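Protein mini spindles (Drosophila melanogaster, PDB 5VJC) probably binds tubulin through its TOG domains, promoting microtubule dynamics and formation of the mitotic spindle. Local coordinates at residues Y127-N132 with R161-V166. Residues are numbered along the deposited sequence; the frame is centred on the assembly and turned at random.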
ATOM      1  N   TYR A 127      12.133  -8.883  10.217  1.00 32.24           N
ATOM      2  CA  TYR A 127      12.477  -8.847   8.800  1.00 31.07           C
ATOM      3  C   TYR A 127      12.321  -7.418   8.284  1.00 29.12           C
ATOM      4  O   TYR A 127      11.419  -6.692   8.692  1.00 29.62           O
ATOM      5  CB  TYR A 127      11.607  -9.823   8.009  1.00 29.10           C
ATOM      6  CG  TYR A 127      11.861  -9.816   6.503  1.00 30.44           C
ATOM      7  CD1 TYR A 127      12.984 -10.446   5.962  1.00 28.04           C
ATOM      8  CD2 TYR A 127      10.977  -9.176   5.632  1.00 25.88           C
ATOM      9  CE1 TYR A 127      13.235 -10.427   4.584  1.00 24.22           C
ATOM     10  CE2 TYR A 127      11.198  -9.165   4.252  1.00 26.87           C
ATOM     11  CZ  TYR A 127      12.339  -9.791   3.735  1.00 25.67           C
ATOM     12  OH  TYR A 127      12.565  -9.774   2.376  1.00 25.81           O
ATOM     13  N   ILE A 128      13.225  -7.039   7.395  1.00 30.85           N
ATOM     14  CA  ILE A 128      13.261  -5.752   6.719  1.00 28.65           C
ATOM     15  C   ILE A 128      12.918  -5.959   5.247  1.00 29.80           C
ATOM     16  O   ILE A 128      13.618  -6.721   4.580  1.00 27.24           O
ATOM     17  CB  ILE A 128      14.674  -5.143   6.837  1.00 31.68           C
ATOM     18  CG1 ILE A 128      14.944  -4.774   8.286  1.00 45.84           C
ATOM     19  CG2 ILE A 128      14.841  -3.935   5.935  1.00 37.25           C
ATOM     20  CD1 ILE A 128      13.907  -3.883   8.830  1.00 36.03           C
ATOM     21  N   LEU A 129      11.853  -5.336   4.737  1.00 24.82           N
ATOM     22  CA  LEU A 129      11.500  -5.527   3.327  1.00 26.06           C
ATOM     23  C   LEU A 129      12.616  -5.075   2.395  1.00 26.91           C
ATOM     24  O   LEU A 129      13.221  -4.007   2.587  1.00 25.00           O
ATOM     25  CB  LEU A 129      10.227  -4.772   2.924  1.00 25.75           C
ATOM     26  CG  LEU A 129       8.808  -5.077   3.403  1.00 29.83           C
ATOM     27  CD1 LEU A 129       7.807  -4.304   2.532  1.00 21.73           C
ATOM     28  CD2 LEU A 129       8.489  -6.555   3.379  1.00 27.31           C
ATOM     29  N   ALA A 130      12.885  -5.888   1.379  1.00 25.49           N
ATOM     30  CA  ALA A 130      13.728  -5.444   0.282  1.00 25.43           C
ATOM     31  C   ALA A 130      13.076  -4.226  -0.372  1.00 23.88           C
ATOM     32  O   ALA A 130      11.842  -4.094  -0.361  1.00 21.09           O
ATOM     33  CB  ALA A 130      13.912  -6.563  -0.739  1.00 28.66           C
ATOM     34  N   GLU A 131      13.897  -3.335  -0.925  1.00 24.91           N
ATOM     35  CA  GLU A 131      13.405  -2.205  -1.713  1.00 24.93           C
ATOM     36  C   GLU A 131      12.373  -2.669  -2.775  1.00 26.88           C
ATOM     37  O   GLU A 131      11.317  -2.042  -2.966  1.00 20.60           O
ATOM     38  CB  GLU A 131      14.577  -1.476  -2.376  1.00 27.61           C
ATOM     39  CG  GLU A 131      14.160  -0.382  -3.315  1.00 37.10           C
ATOM     40  CD  GLU A 131      13.376   0.698  -2.597  1.00 45.55           C
ATOM     41  OE1 GLU A 131      13.889   1.176  -1.562  1.00 40.09           O
ATOM     42  OE2 GLU A 131      12.246   1.042  -3.047  1.00 41.92           O
ATOM     43  N   ASN A 132      12.656  -3.798  -3.410  1.00 21.17           N
ATOM     44  CA  ASN A 132      11.777  -4.328  -4.455  1.00 24.00           C
ATOM     45  C   ASN A 132      10.450  -4.820  -3.903  1.00 24.54           C
ATOM     46  O   ASN A 132       9.431  -4.660  -4.545  1.00 21.36           O
ATOM     47  CB  ASN A 132      12.463  -5.468  -5.197  1.00 23.49           C
ATOM     48  CG  ASN A 132      13.834  -5.080  -5.688  1.00 30.12           C
ATOM     49  OD1 ASN A 132      14.751  -4.800  -4.891  1.00 26.60           O
ATOM     50  ND2 ASN A 132      13.987  -5.041  -7.005  1.00 27.81           N
ATOM     51  N   ARG A 161      -0.248   0.197   7.951  1.00 21.04           N
ATOM     52  CA  ARG A 161       0.367   0.661   9.194  1.00 22.59           C
ATOM     53  C   ARG A 161       1.269  -0.384   9.826  1.00 23.22           C
ATOM     54  O   ARG A 161       1.991  -0.087  10.776  1.00 24.06           O
ATOM     55  CB  ARG A 161      -0.715   1.120  10.157  1.00 24.61           C
ATOM     56  CG  ARG A 161      -1.319   2.434   9.666  1.00 25.55           C
ATOM     57  CD  ARG A 161      -2.499   2.890  10.508  1.00 26.41           C
ATOM     58  NE  ARG A 161      -3.139   4.046   9.893  1.00 28.21           N
ATOM     59  CZ  ARG A 161      -4.100   4.764  10.468  1.00 31.91           C
ATOM     60  NH1 ARG A 161      -4.510   4.464  11.698  1.00 25.87           N
ATOM     61  NH2 ARG A 161      -4.622   5.804   9.822  1.00 30.52           N
ATOM     62  N   GLN A 162       1.263  -1.585   9.254  1.00 21.09           N
ATOM     63  CA  GLN A 162       2.300  -2.567   9.521  1.00 24.06           C
ATOM     64  C   GLN A 162       3.496  -2.399   8.582  1.00 21.83           C
ATOM     65  O   GLN A 162       4.623  -2.565   9.000  1.00 19.86           O
ATOM     66  CB  GLN A 162       1.755  -3.979   9.367  1.00 24.55           C
ATOM     67  CG  GLN A 162       0.713  -4.360  10.391  1.00 30.06           C
ATOM     68  CD  GLN A 162       0.170  -5.716  10.082  1.00 25.25           C
ATOM     69  OE1 GLN A 162      -0.405  -5.934   8.997  1.00 26.12           O
ATOM     70  NE2 GLN A 162       0.401  -6.666  10.989  1.00 25.08           N
ATOM     71  N   VAL A 163       3.230  -2.104   7.308  1.00 23.98           N
ATOM     72  CA  VAL A 163       4.303  -1.937   6.333  1.00 22.34           C
ATOM     73  C   VAL A 163       5.318  -0.890   6.785  1.00 24.26           C
ATOM     74  O   VAL A 163       6.536  -1.093   6.649  1.00 22.18           O
ATOM     75  CB  VAL A 163       3.747  -1.550   4.953  1.00 21.58           C
ATOM     76  CG1 VAL A 163       4.882  -1.225   3.993  1.00 21.97           C
ATOM     77  CG2 VAL A 163       2.895  -2.700   4.388  1.00 20.97           C
ATOM     78  N   ILE A 164       4.837   0.223   7.346  1.00 20.82           N
ATOM     79  CA  ILE A 164       5.737   1.298   7.732  1.00 25.54           C
ATOM     80  C   ILE A 164       6.671   0.883   8.863  1.00 23.30           C
ATOM     81  O   ILE A 164       7.644   1.559   9.112  1.00 22.70           O
ATOM     82  CB  ILE A 164       4.991   2.575   8.186  1.00 23.43           C
ATOM     83  CG1 ILE A 164       4.123   2.271   9.411  1.00 25.52           C
ATOM     84  CG2 ILE A 164       4.168   3.132   7.055  1.00 34.40           C
ATOM     85  CD1 ILE A 164       3.080   3.340   9.703  1.00 30.58           C
ATOM     86  N   LEU A 165       6.379  -0.227   9.535  1.00 22.19           N
ATOM     87  CA  LEU A 165       7.274  -0.717  10.579  1.00 19.99           C
ATOM     88  C   LEU A 165       8.427  -1.531   9.987  1.00 26.38           C
ATOM     89  O   LEU A 165       9.435  -1.739  10.653  1.00 27.63           O
ATOM     90  CB  LEU A 165       6.499  -1.561  11.592  1.00 21.49           C
ATOM     91  CG  LEU A 165       5.306  -0.808  12.213  1.00 31.09           C
ATOM     92  CD1 LEU A 165       4.482  -1.698  13.142  1.00 28.84           C
ATOM     93  CD2 LEU A 165       5.802   0.434  12.941  1.00 28.34           C
ATOM     94  N   VAL A 166       8.285  -1.981   8.740  1.00 20.84           N
ATOM     95  CA  VAL A 166       9.312  -2.830   8.130  1.00 20.03           C
ATOM     96  C   VAL A 166       9.805  -2.311   6.776  1.00 24.01           C
ATOM     97  O   VAL A 166      10.489  -3.028   6.048  1.00 23.10           O
ATOM     98  CB  VAL A 166       8.820  -4.282   7.927  1.00 22.19           C
ATOM     99  CG1 VAL A 166       8.629  -4.995   9.271  1.00 21.73           C
ATOM    100  CG2 VAL A 166       7.530  -4.330   7.047  1.00 20.42           C
TER
HETATM  101  O   HOH W   1      12.774  -2.026   4.454  1.00 31.22           O
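Val166, near the end of helix 150-166, meets the loop leading into helix 131-142 through Tyr127 and Leu129. The bond from CA to CB of Val166 points toward that loop, and Val166 CB lies 3.6 Å from Tyr127 O. From there the two methyls part. CG1, placed anti to the carbonyl carbon of its own residue by a chi1 of -68°, runs up against the same oxygen, with Val166 CG1 3.3 Å from Tyr127 O, a close approach of a methyl to a backbone carbonyl. CG2 takes the position between the backbone N and carbonyl carbon and meets the branch point of Leu129, with Val166 CG2 and Leu129 CG 3.9 Å apart; the two side chains cross at a slant. Beyond this, Leu129 reaches toward the preceding turn of the helix, where Leu129 CD1 comes within 4.5 Å of Val163 CG1, a looser apolar contact.

The backbone secures the same junction. Leu129 N donates to Val166 O over 3.0 Å, and the bond is fairly straight, with an N-H...O angle of 159°. A water donates to both Val166 O and Leu129 O, so the carbonyl of Val166 accepts two hydrogen bonds and the water ties the two backbones together a second time.

Phe119 of helix 105-124 packs against both Val163 and Val166, while Leu89 touches Leu129, and Phe137 and Val138 of helix 131-142 lie against Val163. The contact joins the loop between helices 105-124 and 131-142 to the end of helix 150-166, just before helix 169-178 begins. The arrangement is consistent with the stacked helices of the HEAT-repeat TOG domain, where helix 150-166 packs beside helices 105-124 and 131-142.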